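Local coordinates for protein amidase (Bacillus anthracis, PDB 5EWQ) that probably hydrolyses the amide bond of carboxylic acid amides, releasing ammonia, at residues E11-V22 / P180-L191. Sequence-based numbering, arbitrary orientation.
Sequences EPERIVYDKERV and PSGYSGKKGQNL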
# COMPACT_ATOMS: atom_id res chain seq x y z
N GLU A 11 -1.28 -14.17 17.60
CA GLU A 11 -0.66 -14.81 16.45
C GLU A 11 -1.65 -14.99 15.30
O GLU A 11 -2.84 -15.19 15.52
CB GLU A 11 -0.09 -16.17 16.85
CG GLU A 11 -1.10 -17.11 17.48
CD GLU A 11 -0.50 -18.45 17.84
OE1 GLU A 11 -1.10 -19.16 18.68
OE2 GLU A 11 0.56 -18.80 17.29
N PRO A 12 -1.15 -14.90 14.06
CA PRO A 12 -1.98 -15.15 12.88
C PRO A 12 -2.25 -16.64 12.67
O PRO A 12 -1.34 -17.46 12.82
CB PRO A 12 -1.15 -14.58 11.73
CG PRO A 12 0.26 -14.70 12.20
CD PRO A 12 0.21 -14.47 13.69
N GLU A 13 -3.49 -16.98 12.34
CA GLU A 13 -3.86 -18.37 12.07
C GLU A 13 -4.36 -18.50 10.64
O GLU A 13 -4.66 -17.51 9.99
CB GLU A 13 -4.94 -18.83 13.04
CG GLU A 13 -4.62 -18.57 14.51
CD GLU A 13 -5.72 -19.04 15.44
OE1 GLU A 13 -5.92 -18.42 16.50
OE2 GLU A 13 -6.39 -20.04 15.10
N ARG A 14 -4.44 -19.73 10.14
CA ARG A 14 -4.96 -19.96 8.80
C ARG A 14 -6.48 -19.87 8.80
O ARG A 14 -7.18 -20.89 8.78
CB ARG A 14 -4.50 -21.32 8.26
CG ARG A 14 -3.09 -21.30 7.72
CD ARG A 14 -2.77 -22.55 6.92
NE ARG A 14 -1.47 -22.46 6.27
CZ ARG A 14 -1.29 -21.98 5.04
NH1 ARG A 14 -2.33 -21.55 4.33
NH2 ARG A 14 -0.07 -21.93 4.52
N ILE A 15 -6.99 -18.65 8.82
CA ILE A 15 -8.43 -18.40 8.81
C ILE A 15 -8.85 -17.75 7.49
O ILE A 15 -8.32 -16.70 7.11
CB ILE A 15 -8.85 -17.50 9.98
CG1 ILE A 15 -8.37 -18.09 11.31
CG2 ILE A 15 -10.35 -17.31 9.99
CD1 ILE A 15 -8.71 -17.24 12.51
N VAL A 16 -9.80 -18.37 6.81
CA VAL A 16 -10.28 -17.85 5.53
C VAL A 16 -11.81 -17.81 5.48
O VAL A 16 -12.47 -18.84 5.59
CB VAL A 16 -9.77 -18.71 4.35
CG1 VAL A 16 -10.39 -18.24 3.04
CG2 VAL A 16 -8.25 -18.65 4.27
N TYR A 17 -12.35 -16.61 5.31
CA TYR A 17 -13.80 -16.42 5.24
C TYR A 17 -14.26 -16.21 3.80
O TYR A 17 -13.58 -15.55 3.02
CB TYR A 17 -14.23 -15.22 6.09
CG TYR A 17 -13.88 -15.31 7.55
CD1 TYR A 17 -14.19 -16.44 8.30
CD2 TYR A 17 -13.22 -14.26 8.18
CE1 TYR A 17 -13.87 -16.52 9.64
CE2 TYR A 17 -12.89 -14.33 9.52
CZ TYR A 17 -13.22 -15.46 10.25
OH TYR A 17 -12.89 -15.53 11.58
N ASP A 18 -15.43 -16.76 3.48
CA ASP A 18 -16.10 -16.51 2.20
C ASP A 18 -15.18 -16.71 1.00
O ASP A 18 -14.85 -15.75 0.30
CB ASP A 18 -16.69 -15.10 2.19
CG ASP A 18 -17.69 -14.89 1.08
OD1 ASP A 18 -18.17 -15.89 0.51
OD2 ASP A 18 -18.01 -13.71 0.79
N LYS A 19 -14.76 -17.95 0.77
CA LYS A 19 -13.80 -18.26 -0.27
C LYS A 19 -14.40 -18.10 -1.67
O LYS A 19 -13.70 -17.77 -2.63
CB LYS A 19 -13.25 -19.67 -0.09
CG LYS A 19 -12.07 -20.00 -0.98
CD LYS A 19 -10.87 -20.45 -0.16
CE LYS A 19 -11.15 -21.76 0.57
NZ LYS A 19 -9.95 -22.25 1.29
N GLU A 20 -15.70 -18.34 -1.78
CA GLU A 20 -16.39 -18.27 -3.07
C GLU A 20 -16.60 -16.84 -3.55
O GLU A 20 -17.05 -16.61 -4.67
CB GLU A 20 -17.73 -19.00 -3.00
CG GLU A 20 -17.60 -20.51 -2.81
CD GLU A 20 -16.89 -21.18 -3.97
OE1 GLU A 20 -17.04 -20.72 -5.12
OE2 GLU A 20 -16.17 -22.18 -3.73
N ARG A 21 -16.27 -15.88 -2.69
CA ARG A 21 -16.35 -14.47 -3.04
C ARG A 21 -15.32 -14.13 -4.12
O ARG A 21 -15.55 -13.26 -4.96
CB ARG A 21 -16.14 -13.59 -1.81
CG ARG A 21 -16.07 -12.10 -2.09
CD ARG A 21 -15.80 -11.31 -0.81
NE ARG A 21 -16.96 -11.29 0.08
CZ ARG A 21 -17.88 -10.33 0.08
NH1 ARG A 21 -17.78 -9.31 -0.76
NH2 ARG A 21 -18.90 -10.40 0.93
N VAL A 22 -14.20 -14.84 -4.09
CA VAL A 22 -13.10 -14.60 -5.02
C VAL A 22 -13.08 -15.63 -6.14
O VAL A 22 -12.86 -15.29 -7.31
CB VAL A 22 -11.74 -14.61 -4.28
CG1 VAL A 22 -10.59 -14.52 -5.27
CG2 VAL A 22 -11.68 -13.47 -3.28
N PRO A 180 -4.16 -9.58 15.09
CA PRO A 180 -2.96 -9.77 14.26
C PRO A 180 -3.04 -8.96 12.97
O PRO A 180 -4.13 -8.78 12.42
CB PRO A 180 -2.97 -11.27 13.97
CG PRO A 180 -4.40 -11.67 14.08
CD PRO A 180 -4.96 -10.81 15.18
N SER A 181 -1.89 -8.49 12.49
CA SER A 181 -1.84 -7.72 11.26
C SER A 181 -2.20 -8.60 10.07
O SER A 181 -1.84 -9.78 10.02
CB SER A 181 -0.45 -7.11 11.06
OG SER A 181 0.55 -8.12 11.04
N GLY A 182 -2.93 -8.02 9.11
CA GLY A 182 -3.34 -8.76 7.93
C GLY A 182 -4.66 -9.47 8.10
O GLY A 182 -5.18 -10.08 7.16
N TYR A 183 -5.23 -9.39 9.30
CA TYR A 183 -6.52 -10.02 9.56
C TYR A 183 -7.68 -9.06 9.31
O TYR A 183 -7.61 -7.88 9.64
CB TYR A 183 -6.60 -10.55 10.99
CG TYR A 183 -7.95 -11.13 11.34
CD1 TYR A 183 -8.28 -12.43 10.98
CD2 TYR A 183 -8.90 -10.37 12.02
CE1 TYR A 183 -9.52 -12.96 11.29
CE2 TYR A 183 -10.14 -10.90 12.33
CZ TYR A 183 -10.44 -12.20 11.96
OH TYR A 183 -11.68 -12.72 12.27
N SER A 184 -8.75 -9.59 8.72
CA SER A 184 -9.97 -8.82 8.50
C SER A 184 -11.18 -9.73 8.70
O SER A 184 -11.15 -10.90 8.32
CB SER A 184 -10.00 -8.21 7.10
OG SER A 184 -10.24 -9.20 6.12
N GLY A 185 -12.23 -9.19 9.30
CA GLY A 185 -13.45 -9.95 9.53
C GLY A 185 -14.19 -10.26 8.24
O GLY A 185 -15.09 -11.09 8.22
N LYS A 186 -13.79 -9.59 7.17
CA LYS A 186 -14.44 -9.76 5.87
C LYS A 186 -13.94 -10.99 5.12
O LYS A 186 -14.73 -11.80 4.65
CB LYS A 186 -14.23 -8.51 5.01
CG LYS A 186 -14.82 -8.60 3.62
CD LYS A 186 -14.43 -7.39 2.79
CE LYS A 186 -15.06 -7.44 1.40
NZ LYS A 186 -14.66 -6.27 0.58
N LYS A 187 -12.62 -11.11 5.02
CA LYS A 187 -12.02 -12.19 4.22
C LYS A 187 -11.23 -13.18 5.07
O LYS A 187 -11.21 -14.37 4.78
CB LYS A 187 -11.12 -11.60 3.14
CG LYS A 187 -10.74 -12.59 2.05
CD LYS A 187 -11.98 -13.12 1.35
CE LYS A 187 -11.63 -14.21 0.35
NZ LYS A 187 -11.05 -15.41 1.02
N GLY A 188 -10.59 -12.68 6.12
CA GLY A 188 -9.81 -13.53 7.00
C GLY A 188 -8.37 -13.07 7.16
O GLY A 188 -8.07 -11.89 7.01
N GLN A 189 -7.48 -14.01 7.45
CA GLN A 189 -6.09 -13.69 7.74
C GLN A 189 -5.21 -13.68 6.49
O GLN A 189 -5.24 -14.62 5.69
CB GLN A 189 -5.52 -14.68 8.75
CG GLN A 189 -4.03 -14.49 9.03
CD GLN A 189 -3.74 -13.18 9.72
OE1 GLN A 189 -4.26 -12.90 10.80
NE2 GLN A 189 -2.90 -12.36 9.10
N ASN A 190 -4.44 -12.62 6.33
CA ASN A 190 -3.46 -12.52 5.25
C ASN A 190 -2.19 -13.26 5.64
O ASN A 190 -1.73 -13.15 6.78
CB ASN A 190 -3.15 -11.05 4.95
CG ASN A 190 -2.70 -10.83 3.52
OD1 ASN A 190 -3.23 -9.96 2.82
ND2 ASN A 190 -1.71 -11.59 3.07
N LEU A 191 -1.62 -14.01 4.70
CA LEU A 191 -0.39 -14.74 4.96
C LEU A 191 0.78 -14.19 4.16
O LEU A 191 0.62 -13.76 3.02
CB LEU A 191 -0.58 -16.23 4.66
CG LEU A 191 -1.65 -16.95 5.48
CD1 LEU A 191 -1.66 -18.43 5.17
CD2 LEU A 191 -1.44 -16.71 6.98
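A short β-hairpin gains a third backbone when Val16 forms an antiparallel β-bridge to Gly188, a non-hydrogen-bonded pair. Flanking bonds run from Gln189 N to Ile15 O (2.8 Å) and from Tyr17 N to Lys187 O (2.6 Å). A single bridge lays an irregular N-terminal arm along the hairpin edge, and side chains hold it on both sides. Tyr17 CG lies anti to the carbonyl carbon (chi1 -59°), which brings the Tyr17 ring to the hairpin turn, CD2 3.7 Å from Gly185 O, with Ser184 O at the ring edge. Tyr183 OH, also at the ring edge, is hydrogen-bonded to Tyr17 OH (3.1 Å). Lys187 bends at chi2 and chi4, bringing NZ back to hydrogen-bond Tyr17 O (3.2 Å) as well as Gln80 OE1 and Asn86 OD1, while CE lies against Val22 CG2. Pro12 CB packs on Gln189 CD (3.6 Å). Gln189 NE2 donates to Ser181 O and Asn190 O, both in its amide plane, holding the amide against rotation. Leu191 CD1 lies over one face of the Arg14 guanidinium, whose NH1 also bonds Ile83 O. Beyond the bridge, Val22 of helix 20-28 and Lys187 both rest on strand 88-91, an outermost strand of the large mixed sheet.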